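Local structure of type VI secretion system component (Escherichia coli O6, 2P5Z) at residues Leu19-Leu24 / Tyr106-Glu111; Gln38-Phe43 / Tyr373-Ile378; Glu136-Glu141 / Leu172-Arg177; Phe186-Asp191 / Lys195-Glu200. The protein is a component of the type VI secretion apparatus, structurally akin to the phage T4 tail proteins gp27 and gp5, and so probably part of its puncturing device. One frame throughout, in Å; residues are numbered along the deposited sequence.

Interaction 1. Residues Leu19-Leu24 / Tyr106-Glu111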
# COMPACT_ATOMS: atom_id res chain seq x y z
N LEU A 19 32.37 -7.95 -14.51
CA LEU A 19 31.68 -6.69 -14.44
C LEU A 19 32.69 -5.65 -14.87
O LEU A 19 33.76 -5.52 -14.26
CB LEU A 19 31.28 -6.40 -12.99
CG LEU A 19 30.16 -5.42 -12.58
CD1 LEU A 19 30.69 -4.54 -11.48
CD2 LEU A 19 29.55 -4.57 -13.71
N LYS A 20 32.35 -4.93 -15.93
CA LYS A 20 33.18 -3.83 -16.38
C LYS A 20 32.43 -2.54 -16.22
O LYS A 20 31.37 -2.38 -16.77
CB LYS A 20 33.55 -3.99 -17.83
CG LYS A 20 34.93 -4.57 -18.05
CD LYS A 20 35.14 -4.87 -19.54
CE LYS A 20 34.15 -5.93 -20.03
NZ LYS A 20 34.19 -6.14 -21.51
N ILE A 21 32.99 -1.63 -15.44
CA ILE A 21 32.45 -0.31 -15.34
C ILE A 21 33.43 0.67 -15.99
O ILE A 21 34.56 0.78 -15.53
CB ILE A 21 32.29 0.08 -13.88
CG1 ILE A 21 31.43 -0.95 -13.15
CG2 ILE A 21 31.73 1.52 -13.77
CD1 ILE A 21 31.64 -0.91 -11.63
N ARG A 22 32.99 1.36 -17.04
CA ARG A 22 33.83 2.30 -17.79
C ARG A 22 34.53 3.36 -16.94
O ARG A 22 33.91 4.06 -16.14
CB ARG A 22 33.01 2.97 -18.91
CG ARG A 22 33.47 4.38 -19.34
CD ARG A 22 32.49 5.05 -20.31
NE ARG A 22 32.82 4.77 -21.70
CZ ARG A 22 32.33 3.77 -22.44
NH1 ARG A 22 32.72 3.64 -23.70
NH2 ARG A 22 31.46 2.90 -21.93
N GLY A 23 35.85 3.42 -17.09
CA GLY A 23 36.67 4.45 -16.47
C GLY A 23 37.25 4.03 -15.14
O GLY A 23 37.95 4.82 -14.50
N LEU A 24 36.99 2.80 -14.72
CA LEU A 24 37.32 2.42 -13.36
C LEU A 24 38.67 1.72 -13.26
O LEU A 24 38.87 0.64 -13.83
CB LEU A 24 36.22 1.53 -12.76
CG LEU A 24 36.32 1.26 -11.26
CD1 LEU A 24 36.25 2.57 -10.46
CD2 LEU A 24 35.23 0.31 -10.83
N TYR A 106 32.09 -4.26 -2.18
CA TYR A 106 31.27 -3.20 -2.75
C TYR A 106 30.04 -3.78 -3.40
O TYR A 106 30.03 -4.96 -3.76
CB TYR A 106 32.03 -2.40 -3.82
CG TYR A 106 33.24 -1.66 -3.30
CD1 TYR A 106 34.51 -2.22 -3.40
CD2 TYR A 106 33.10 -0.42 -2.69
CE1 TYR A 106 35.63 -1.55 -2.91
CE2 TYR A 106 34.21 0.26 -2.20
CZ TYR A 106 35.47 -0.32 -2.31
OH TYR A 106 36.58 0.36 -1.82
N GLU A 107 29.02 -2.95 -3.57
CA GLU A 107 27.87 -3.35 -4.38
C GLU A 107 27.47 -2.29 -5.40
O GLU A 107 27.55 -1.09 -5.13
CB GLU A 107 26.68 -3.72 -3.49
CG GLU A 107 25.66 -4.60 -4.20
CD GLU A 107 24.51 -5.00 -3.29
OE1 GLU A 107 24.70 -5.92 -2.47
OE2 GLU A 107 23.41 -4.41 -3.42
N VAL A 108 27.10 -2.73 -6.60
CA VAL A 108 26.52 -1.83 -7.57
C VAL A 108 25.19 -2.34 -8.10
O VAL A 108 24.96 -3.55 -8.19
CB VAL A 108 27.46 -1.51 -8.76
CG1 VAL A 108 28.61 -0.60 -8.33
CG2 VAL A 108 27.95 -2.80 -9.44
N ARG A 109 24.31 -1.40 -8.46
CA ARG A 109 23.07 -1.74 -9.12
C ARG A 109 23.22 -1.44 -10.60
O ARG A 109 23.61 -0.35 -10.97
CB ARG A 109 21.91 -0.96 -8.52
CG ARG A 109 20.56 -1.25 -9.18
CD ARG A 109 19.43 -0.84 -8.28
NE ARG A 109 18.96 -1.97 -7.47
CZ ARG A 109 18.20 -1.85 -6.39
NH1 ARG A 109 17.83 -0.65 -5.98
NH2 ARG A 109 17.82 -2.92 -5.72
N LEU A 110 22.92 -2.41 -11.44
CA LEU A 110 23.05 -2.23 -12.87
C LEU A 110 21.66 -2.31 -13.49
O LEU A 110 20.96 -3.32 -13.37
CB LEU A 110 23.96 -3.30 -13.48
CG LEU A 110 23.98 -3.25 -15.02
CD1 LEU A 110 24.71 -1.98 -15.47
CD2 LEU A 110 24.62 -4.48 -15.64
N GLU A 111 21.26 -1.21 -14.12
CA GLU A 111 19.96 -1.13 -14.77
C GLU A 111 20.19 -0.61 -16.18
O GLU A 111 21.23 0.01 -16.45
CB GLU A 111 19.05 -0.19 -13.98
CG GLU A 111 18.88 -0.57 -12.53
CD GLU A 111 17.72 0.11 -11.86
OE1 GLU A 111 17.97 1.03 -11.04
OE2 GLU A 111 16.56 -0.28 -12.14

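Interaction 2. Residues Gln38-Phe43 / Tyr373-Ile378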
# COMPACT_ATOMS: atom_id res chain seq x y z
N GLN A 38 12.47 -9.26 -16.48
CA GLN A 38 11.06 -9.50 -16.71
C GLN A 38 10.64 -8.65 -17.89
O GLN A 38 11.10 -7.52 -18.05
CB GLN A 38 10.28 -9.10 -15.47
CG GLN A 38 8.84 -9.52 -15.44
CD GLN A 38 8.15 -8.92 -14.24
OE1 GLN A 38 8.82 -8.41 -13.33
NE2 GLN A 38 6.83 -8.95 -14.23
N LEU A 39 9.78 -9.21 -18.73
CA LEU A 39 9.14 -8.50 -19.83
C LEU A 39 8.45 -7.22 -19.37
O LEU A 39 7.86 -7.19 -18.28
CB LEU A 39 8.11 -9.40 -20.47
CG LEU A 39 8.69 -10.60 -21.21
CD1 LEU A 39 7.55 -11.40 -21.82
CD2 LEU A 39 9.65 -10.12 -22.30
N SER A 40 8.55 -6.17 -20.19
CA SER A 40 7.91 -4.87 -19.97
C SER A 40 8.31 -4.17 -18.72
O SER A 40 7.53 -3.37 -18.19
CB SER A 40 6.38 -4.93 -20.00
OG SER A 40 5.96 -5.16 -21.33
N THR A 41 9.51 -4.45 -18.24
CA THR A 41 10.07 -3.73 -17.09
C THR A 41 11.58 -3.72 -17.25
O THR A 41 12.15 -4.64 -17.83
CB THR A 41 9.60 -4.32 -15.71
OG1 THR A 41 10.64 -4.16 -14.74
CG2 THR A 41 9.29 -5.75 -15.79
N PRO A 42 12.24 -2.63 -16.82
CA PRO A 42 13.70 -2.63 -16.92
C PRO A 42 14.34 -3.61 -15.92
O PRO A 42 13.91 -3.68 -14.77
CB PRO A 42 14.08 -1.19 -16.57
CG PRO A 42 12.93 -0.67 -15.77
CD PRO A 42 11.71 -1.36 -16.29
N PHE A 43 15.37 -4.34 -16.37
CA PHE A 43 16.05 -5.29 -15.51
C PHE A 43 16.75 -4.64 -14.34
O PHE A 43 16.99 -3.44 -14.37
CB PHE A 43 17.00 -6.22 -16.28
CG PHE A 43 18.08 -5.53 -17.04
CD1 PHE A 43 19.25 -5.10 -16.41
CD2 PHE A 43 17.96 -5.33 -18.42
CE1 PHE A 43 20.27 -4.46 -17.14
CE2 PHE A 43 18.96 -4.70 -19.15
CZ PHE A 43 20.13 -4.27 -18.50
N TYR A 373 1.40 -12.67 -25.04
CA TYR A 373 1.80 -12.03 -23.78
C TYR A 373 1.22 -10.63 -23.71
O TYR A 373 1.17 -9.94 -24.72
CB TYR A 373 3.33 -11.99 -23.61
CG TYR A 373 3.76 -11.17 -22.40
CD1 TYR A 373 3.65 -11.68 -21.11
CD2 TYR A 373 4.21 -9.86 -22.55
CE1 TYR A 373 4.01 -10.90 -20.00
CE2 TYR A 373 4.55 -9.09 -21.46
CZ TYR A 373 4.46 -9.61 -20.20
OH TYR A 373 4.82 -8.79 -19.15
N ARG A 374 0.78 -10.23 -22.52
CA ARG A 374 0.27 -8.90 -22.25
C ARG A 374 0.72 -8.51 -20.84
O ARG A 374 0.56 -9.30 -19.91
CB ARG A 374 -1.27 -8.87 -22.28
CG ARG A 374 -1.94 -9.25 -23.60
CD ARG A 374 -1.65 -8.26 -24.74
NE ARG A 374 -1.89 -8.91 -26.03
CZ ARG A 374 -1.30 -8.56 -27.17
NH1 ARG A 374 -0.41 -7.56 -27.20
NH2 ARG A 374 -1.59 -9.22 -28.29
N PRO A 375 1.27 -7.30 -20.67
CA PRO A 375 1.73 -6.85 -19.37
C PRO A 375 0.60 -6.45 -18.45
O PRO A 375 -0.52 -6.25 -18.91
CB PRO A 375 2.59 -5.61 -19.69
CG PRO A 375 2.69 -5.56 -21.17
CD PRO A 375 1.53 -6.30 -21.72
N ALA A 376 0.90 -6.33 -17.17
CA ALA A 376 -0.05 -5.82 -16.21
C ALA A 376 -0.42 -4.36 -16.54
O ALA A 376 0.42 -3.55 -16.96
CB ALA A 376 0.49 -5.94 -14.77
N LEU A 377 -1.70 -4.07 -16.37
CA LEU A 377 -2.30 -2.79 -16.61
C LEU A 377 -1.86 -1.84 -15.49
O LEU A 377 -2.16 -2.09 -14.33
CB LEU A 377 -3.81 -3.03 -16.55
CG LEU A 377 -4.92 -2.19 -17.17
CD1 LEU A 377 -5.35 -1.10 -16.20
CD2 LEU A 377 -4.50 -1.65 -18.53
N ILE A 378 -1.13 -0.77 -15.83
CA ILE A 378 -0.79 0.26 -14.86
C ILE A 378 -1.97 1.22 -14.75
O ILE A 378 -2.42 1.77 -15.75
CB ILE A 378 0.50 1.03 -15.28
CG1 ILE A 378 1.74 0.16 -15.13
CG2 ILE A 378 0.74 2.25 -14.42
CD1 ILE A 378 2.22 -0.40 -16.40

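Interaction 3. Residues Glu136-Glu141 / Leu172-Arg177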
# COMPACT_ATOMS: atom_id res chain seq x y z
N GLU A 136 8.21 6.90 -28.51
CA GLU A 136 9.41 7.35 -29.21
C GLU A 136 9.84 8.81 -28.90
O GLU A 136 11.03 9.08 -28.72
CB GLU A 136 9.29 7.13 -30.71
CG GLU A 136 10.58 7.45 -31.41
CD GLU A 136 10.68 6.89 -32.79
OE1 GLU A 136 9.86 6.01 -33.14
OE2 GLU A 136 11.60 7.33 -33.52
N LYS A 137 8.87 9.71 -28.80
CA LYS A 137 9.16 11.09 -28.40
C LYS A 137 9.80 11.15 -27.04
O LYS A 137 10.84 11.78 -26.90
CB LYS A 137 7.91 11.98 -28.40
CG LYS A 137 7.51 12.52 -29.74
CD LYS A 137 6.42 13.57 -29.57
CE LYS A 137 6.60 14.75 -30.52
NZ LYS A 137 7.42 15.83 -29.85
N ILE A 138 9.19 10.50 -26.05
CA ILE A 138 9.74 10.48 -24.68
C ILE A 138 11.18 9.93 -24.64
O ILE A 138 12.06 10.52 -23.99
CB ILE A 138 8.85 9.63 -23.76
CG1 ILE A 138 7.49 10.30 -23.57
CG2 ILE A 138 9.51 9.43 -22.39
CD1 ILE A 138 7.34 10.92 -22.22
N LEU A 139 11.41 8.84 -25.38
CA LEU A 139 12.74 8.26 -25.56
C LEU A 139 13.74 9.24 -26.17
O LEU A 139 14.81 9.49 -25.58
CB LEU A 139 12.67 6.96 -26.37
CG LEU A 139 12.01 5.83 -25.57
CD1 LEU A 139 11.82 4.54 -26.34
CD2 LEU A 139 12.79 5.59 -24.29
N ARG A 140 13.37 9.82 -27.32
CA ARG A 140 14.29 10.71 -28.05
C ARG A 140 14.48 12.10 -27.44
O ARG A 140 15.60 12.60 -27.37
CB ARG A 140 13.87 10.83 -29.51
CG ARG A 140 13.88 9.52 -30.28
CD ARG A 140 13.56 9.81 -31.70
NE ARG A 140 13.58 8.68 -32.61
CZ ARG A 140 14.67 8.24 -33.23
NH1 ARG A 140 14.58 7.22 -34.06
NH2 ARG A 140 15.86 8.80 -33.00
N GLU A 141 13.40 12.72 -26.97
CA GLU A 141 13.49 14.11 -26.52
C GLU A 141 14.14 14.28 -25.17
O GLU A 141 15.25 14.78 -25.08
CB GLU A 141 12.13 14.80 -26.61
CG GLU A 141 11.60 14.73 -28.02
CD GLU A 141 10.20 15.23 -28.19
OE1 GLU A 141 9.67 15.06 -29.31
OE2 GLU A 141 9.62 15.80 -27.24
N LEU A 172 8.74 6.84 -16.97
CA LEU A 172 8.64 5.38 -17.03
C LEU A 172 7.22 4.89 -16.77
O LEU A 172 6.71 4.07 -17.52
CB LEU A 172 9.62 4.67 -16.07
CG LEU A 172 9.70 3.13 -16.19
CD1 LEU A 172 9.91 2.68 -17.65
CD2 LEU A 172 10.76 2.52 -15.29
N THR A 173 6.59 5.42 -15.73
CA THR A 173 5.23 5.03 -15.41
C THR A 173 4.30 5.38 -16.56
O THR A 173 3.50 4.52 -17.00
CB THR A 173 4.76 5.70 -14.13
OG1 THR A 173 5.70 5.42 -13.09
CG2 THR A 173 3.36 5.21 -13.72
N PHE A 174 4.45 6.60 -17.09
CA PHE A 174 3.62 7.10 -18.18
C PHE A 174 3.70 6.22 -19.42
O PHE A 174 2.66 5.76 -19.95
CB PHE A 174 4.01 8.54 -18.55
CG PHE A 174 3.19 9.13 -19.66
CD1 PHE A 174 1.80 9.17 -19.58
CD2 PHE A 174 3.81 9.65 -20.79
CE1 PHE A 174 1.05 9.70 -20.60
CE2 PHE A 174 3.06 10.20 -21.82
CZ PHE A 174 1.68 10.22 -21.72
N VAL A 175 4.93 5.97 -19.85
CA VAL A 175 5.20 5.14 -21.02
C VAL A 175 4.66 3.73 -20.85
O VAL A 175 3.97 3.21 -21.74
CB VAL A 175 6.71 5.14 -21.36
CG1 VAL A 175 7.07 3.97 -22.25
CG2 VAL A 175 7.10 6.47 -22.04
N SER A 176 4.91 3.13 -19.67
CA SER A 176 4.51 1.76 -19.41
C SER A 176 3.00 1.63 -19.36
O SER A 176 2.45 0.68 -19.92
CB SER A 176 5.13 1.25 -18.10
OG SER A 176 6.53 1.46 -18.08
N ARG A 177 2.34 2.62 -18.75
CA ARG A 177 0.88 2.68 -18.75
C ARG A 177 0.29 2.73 -20.16
O ARG A 177 -0.62 1.95 -20.48
CB ARG A 177 0.38 3.88 -17.94
CG ARG A 177 -1.13 3.98 -17.93
CD ARG A 177 -1.68 4.98 -16.90
NE ARG A 177 -1.29 6.37 -17.14
CZ ARG A 177 -1.79 7.17 -18.09
NH1 ARG A 177 -2.72 6.72 -18.95
NH2 ARG A 177 -1.36 8.42 -18.19

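Interaction 4. Residues Phe186-Asp191 / Lys195-Glu200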
# COMPACT_ATOMS: atom_id res chain seq x y z
N PHE A 186 7.61 -4.97 -24.16
CA PHE A 186 9.00 -4.89 -24.54
C PHE A 186 9.95 -5.87 -23.84
O PHE A 186 9.67 -6.37 -22.74
CB PHE A 186 9.52 -3.45 -24.44
CG PHE A 186 9.42 -2.85 -23.07
CD1 PHE A 186 8.25 -2.21 -22.65
CD2 PHE A 186 10.51 -2.86 -22.21
CE1 PHE A 186 8.17 -1.62 -21.39
CE2 PHE A 186 10.45 -2.27 -20.94
CZ PHE A 186 9.28 -1.62 -20.54
N ARG A 187 11.09 -6.09 -24.48
CA ARG A 187 12.20 -6.77 -23.86
C ARG A 187 13.50 -6.09 -24.23
O ARG A 187 13.54 -5.24 -25.12
CB ARG A 187 12.26 -8.23 -24.30
CG ARG A 187 12.69 -8.46 -25.72
CD ARG A 187 12.32 -9.87 -26.09
NE ARG A 187 12.66 -10.21 -27.46
CZ ARG A 187 13.84 -10.68 -27.84
NH1 ARG A 187 14.80 -10.89 -26.94
NH2 ARG A 187 14.05 -10.95 -29.12
N PHE A 188 14.57 -6.48 -23.55
CA PHE A 188 15.88 -5.93 -23.81
C PHE A 188 16.70 -6.93 -24.59
O PHE A 188 16.52 -8.13 -24.45
CB PHE A 188 16.54 -5.52 -22.50
CG PHE A 188 15.86 -4.37 -21.83
CD1 PHE A 188 16.27 -3.08 -22.07
CD2 PHE A 188 14.78 -4.58 -20.99
CE1 PHE A 188 15.64 -2.02 -21.48
CE2 PHE A 188 14.14 -3.52 -20.39
CZ PHE A 188 14.57 -2.24 -20.64
N ALA A 189 17.58 -6.42 -25.45
CA ALA A 189 18.44 -7.28 -26.25
C ALA A 189 19.78 -6.60 -26.36
O ALA A 189 19.90 -5.42 -26.04
CB ALA A 189 17.85 -7.54 -27.63
N THR A 190 20.78 -7.33 -26.82
CA THR A 190 22.14 -6.81 -26.84
C THR A 190 22.60 -6.58 -28.28
O THR A 190 22.35 -7.40 -29.15
CB THR A 190 23.07 -7.75 -26.03
OG1 THR A 190 22.71 -7.65 -24.64
CG2 THR A 190 24.58 -7.41 -26.22
N ASP A 191 23.22 -5.43 -28.51
CA ASP A 191 23.86 -5.14 -29.79
C ASP A 191 25.30 -5.53 -29.58
O ASP A 191 26.05 -4.82 -28.88
CB ASP A 191 23.75 -3.65 -30.12
CG ASP A 191 24.20 -3.30 -31.54
OD1 ASP A 191 25.36 -3.58 -31.92
OD2 ASP A 191 23.38 -2.69 -32.28
N LYS A 195 27.83 -2.64 -28.37
CA LYS A 195 27.97 -2.93 -26.92
C LYS A 195 26.98 -2.13 -26.08
O LYS A 195 27.37 -1.38 -25.18
CB LYS A 195 29.41 -2.74 -26.40
CG LYS A 195 30.40 -3.71 -26.97
CD LYS A 195 31.83 -3.24 -26.69
CE LYS A 195 32.79 -4.42 -26.70
NZ LYS A 195 32.34 -5.50 -27.64
N ILE A 196 25.70 -2.28 -26.41
CA ILE A 196 24.66 -1.53 -25.75
C ILE A 196 23.43 -2.40 -25.65
O ILE A 196 23.29 -3.39 -26.39
CB ILE A 196 24.25 -0.24 -26.54
CG1 ILE A 196 23.96 -0.56 -28.01
CG2 ILE A 196 25.28 0.89 -26.38
CD1 ILE A 196 23.04 0.43 -28.71
N GLU A 197 22.55 -2.03 -24.73
CA GLU A 197 21.23 -2.65 -24.61
C GLU A 197 20.21 -1.91 -25.48
O GLU A 197 20.23 -0.69 -25.58
CB GLU A 197 20.78 -2.70 -23.14
CG GLU A 197 20.10 -1.45 -22.58
CD GLU A 197 21.05 -0.29 -22.22
OE1 GLU A 197 22.26 -0.34 -22.54
OE2 GLU A 197 20.58 0.69 -21.58
N VAL A 198 19.33 -2.69 -26.10
CA VAL A 198 18.36 -2.21 -27.07
C VAL A 198 16.97 -2.64 -26.60
O VAL A 198 16.75 -3.83 -26.36
CB VAL A 198 18.62 -2.84 -28.48
CG1 VAL A 198 17.54 -2.47 -29.47
CG2 VAL A 198 20.02 -2.47 -29.02
N ILE A 199 16.04 -1.68 -26.47
CA ILE A 199 14.63 -1.96 -26.14
C ILE A 199 13.84 -2.39 -27.37
O ILE A 199 13.73 -1.65 -28.32
CB ILE A 199 13.92 -0.70 -25.61
CG1 ILE A 199 14.74 -0.03 -24.51
CG2 ILE A 199 12.49 -1.03 -25.17
CD1 ILE A 199 14.30 1.38 -24.23
N GLU A 200 13.26 -3.57 -27.36
CA GLU A 200 12.51 -3.98 -28.51
C GLU A 200 11.07 -4.10 -28.13
O GLU A 200 10.75 -4.81 -27.20
CB GLU A 200 13.03 -5.30 -29.06
CG GLU A 200 14.54 -5.30 -29.23
CD GLU A 200 15.05 -6.50 -29.96
OE1 GLU A 200 14.31 -7.50 -30.05
OE2 GLU A 200 16.21 -6.44 -30.43

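Interaction 1. Residues Leu19-Leu24 / Tyr106-Glu111
Leu19 and Val108 reach toward each other and meet tip to tip, with Leu19 CD1 lying 3.8 Å from Val108 CG2. This methyl-to-methyl contact is the tight part of the packing between strand 18-21 and strand 104-111. The two strands are not hydrogen-bonded to each other, and even their nearest CA atoms, those of Leu19 and Leu110, stand 9.8 Å apart, so side chains alone bridge the gap. Val108 presents both branches: CG2, wedged between the backbone N and the carbonyl carbon (chi1 -72° sets CG1 beside the N), takes Leu19, while CG1 faces Ile21 CD1 more loosely at 4.5 Å. Leu19 and Ile21, two residues apart on an extended strand, both send their CB atoms toward Val108, and Leu110 extends the same apolar layer at a greater distance.

The other side of strand 18-21 is looser and open to solvent. Lys20 and Arg22 take no part in the contact, and the chain leaves the strand through a type II turn from Ile21 to Leu24, closed by Leu24 N bonding Ile21 O at 3.3 Å, with the exposed Gly23 at a positive phi. Arg22 forms a salt bridge with Asp65.

The apolar layer continues into Ile47 and Phe49 of strand 44-51 and Ile91 and Phe94 of strand 85-99, the two strands that flank 104-111. Strand 18-21 pairs instead with strand 65-70, so the contact joins non-adjacent strands across the buried interior of a curled beta domain, consistent with the barrel-like hub family.

Interaction 2. Residues Gln38-Phe43 / Tyr373-Ile378
The type II beta turn Gln38-Thr41, which leads from strand 29-38 toward strand 44-51, offers Leu39 and Ser40 at its two central positions to Tyr373 and Pro375 in the long loop after strand 359-366. The main feature is a CH-pi contact: Leu39 CD1 sits 3.6 Å from the centroid of the Tyr373 ring, only 6° from the ring normal, so that one methyl covers the middle of the face. The two side chains overlap lengthwise, each heading toward the other's backbone, which also lays Leu39 CB against Tyr373 CZ at 3.7 Å. With CG anti to the backbone N (chi1 172°), the tyrosine extends from its loop toward the turn.

Ser40 meets the loop differently. Its OG lies 3.3 Å from Pro375 CG and, near the plane of the Tyr373 ring, beside the ring edge at CE2. No hydrogen bond crosses the contact; Ser40 OG is instead bonded to Phe186 N.

Trp185 packs edge-to-face with Tyr373 and also touches Leu39, Ser40 and Pro375, placing the start of strand 185-191 within the same cluster. Arg374 turns its CB away from the turn and is held by a salt bridge to Glu304. Close to the centre of the chain, CH-pi and proline packing thus join a type II turn of the baseplate-hub-like domain to the loop after strand 359-366.

Interaction 3. Residues Glu136-Glu141 / Leu172-Arg177
Ile138 of helix 131-140 packs against Val175 and Phe174 of helix 171-182, a small helix-helix contact in which a single isoleucine supplies nearly all of one side. The helices come within 7.9 Å at the CA atoms of Ile138 and Val175. Ile138 buries the largest area and divides its two branches between its partners. Its CG2, anti to the backbone N (chi1 -67° for CG1), touches Val175 CG2 at 3.8 Å as the two side chains lie alongside each other in opposing senses; CB and CG1 lie only slightly farther from the same methyl. The longer branch ends in CD1, which approaches Phe174 CD2 at 4.0 Å. That methyl lies near the plane of the aromatic ring and meets its edge, not its face.

Val175 therefore packs on the branch point of Ile138, and the ring edge of Phe174 meets its CD1. All three are buried, and no hydrogen bond crosses between the two segments. Ile134 and Val135, about one turn earlier on helix 131-140, extend the apolar seam against Phe174 and Val175, while Val164 and Gln166 of strand 161-166 border the phenylalanine.

Some polar groups pair within their own helix. Arg140 NE gives a hydrogen bond of 2.6 Å to Glu136 OE2, one turn back, within a salt bridge whose acceptor lies in the guanidinium plane and uses its anti lone pair. On the other helix Leu172 O takes two donors from opposite faces of its carbonyl plane: Ser176 N at 3.0 Å and Ser176 OG at 2.7 Å.

Interaction 4. Residues Phe186-Asp191 / Lys195-Glu200
Arg187 and Glu200 are joined by a reciprocal pair of backbone hydrogen bonds, Arg187 N to Glu200 O and Glu200 N to Arg187 O, the latter 2.8 Å long and almost straight at 178°. They belong to an antiparallel beta hairpin formed by strands 185-191 and 196-202. Ala189 and Val198 make the next hydrogen-bonded pair, with Val198 N reaching Ala189 O at 2.8 Å. Near the turn the regular pattern is broken by a G1 beta bulge: Asp191 faces both Lys195 and Ile196, accepting from Lys195 N through its O and donating from its N to Ile196 O. Lys195 adopts the positive phi expected there, and Asp191 OD1 bonds Leu194 N within the turn.

Side-chain charge adds a looser link. Arg187 NH2 lies 3.6 Å from Glu200 OE1, which sits over a face of the guanidinium; because OE1 is well out of that plane, no N-H points at it and only the charges attract. The carboxylate plane is turned 71° from the guanidinium. The same OE1 is hydrogen-bonded to Tyr202 OH. The outstretched Glu200 chain carries its other oxygen, OE2, to Ala189 CB at 3.4 Å.

Farther along this face, Asp191 CB packs on Ile196 CG1 at 3.7 Å. The other face carries Phe188, Thr190, Glu197 and Ile199, with Glu197 held by a salt bridge to Arg113. There Phe186 and Phe188 both lie beside Ile199, which splits its branches between them: CG2 stands 3.9 Å from Phe186 CB, and CG1 stands 3.7 Å from Phe188 CE1.

Overall arrangement
Interactions 1, 2 and 3 are buried and mainly apolar, without a hydrogen bond between their segments, whereas interaction 4 is a partly buried hairpin built on backbone hydrogen bonds, with one loose ion pair beside them. Interaction 1 lies farthest from the chain's centre, inside the beta domain; interaction 2 is the most central and closes a loop of sequence that encloses 3 and 4. It touches both: Ile378 and Pro42 pack on helix 171-182, and Ser40 N probably bonds Phe186 O. Phe43 also meets Leu110 and Glu111, linking interaction 1 to interaction 2. Interactions 3 and 4 use successive elements, helix 171-182 and strand 185-191, yet do not touch.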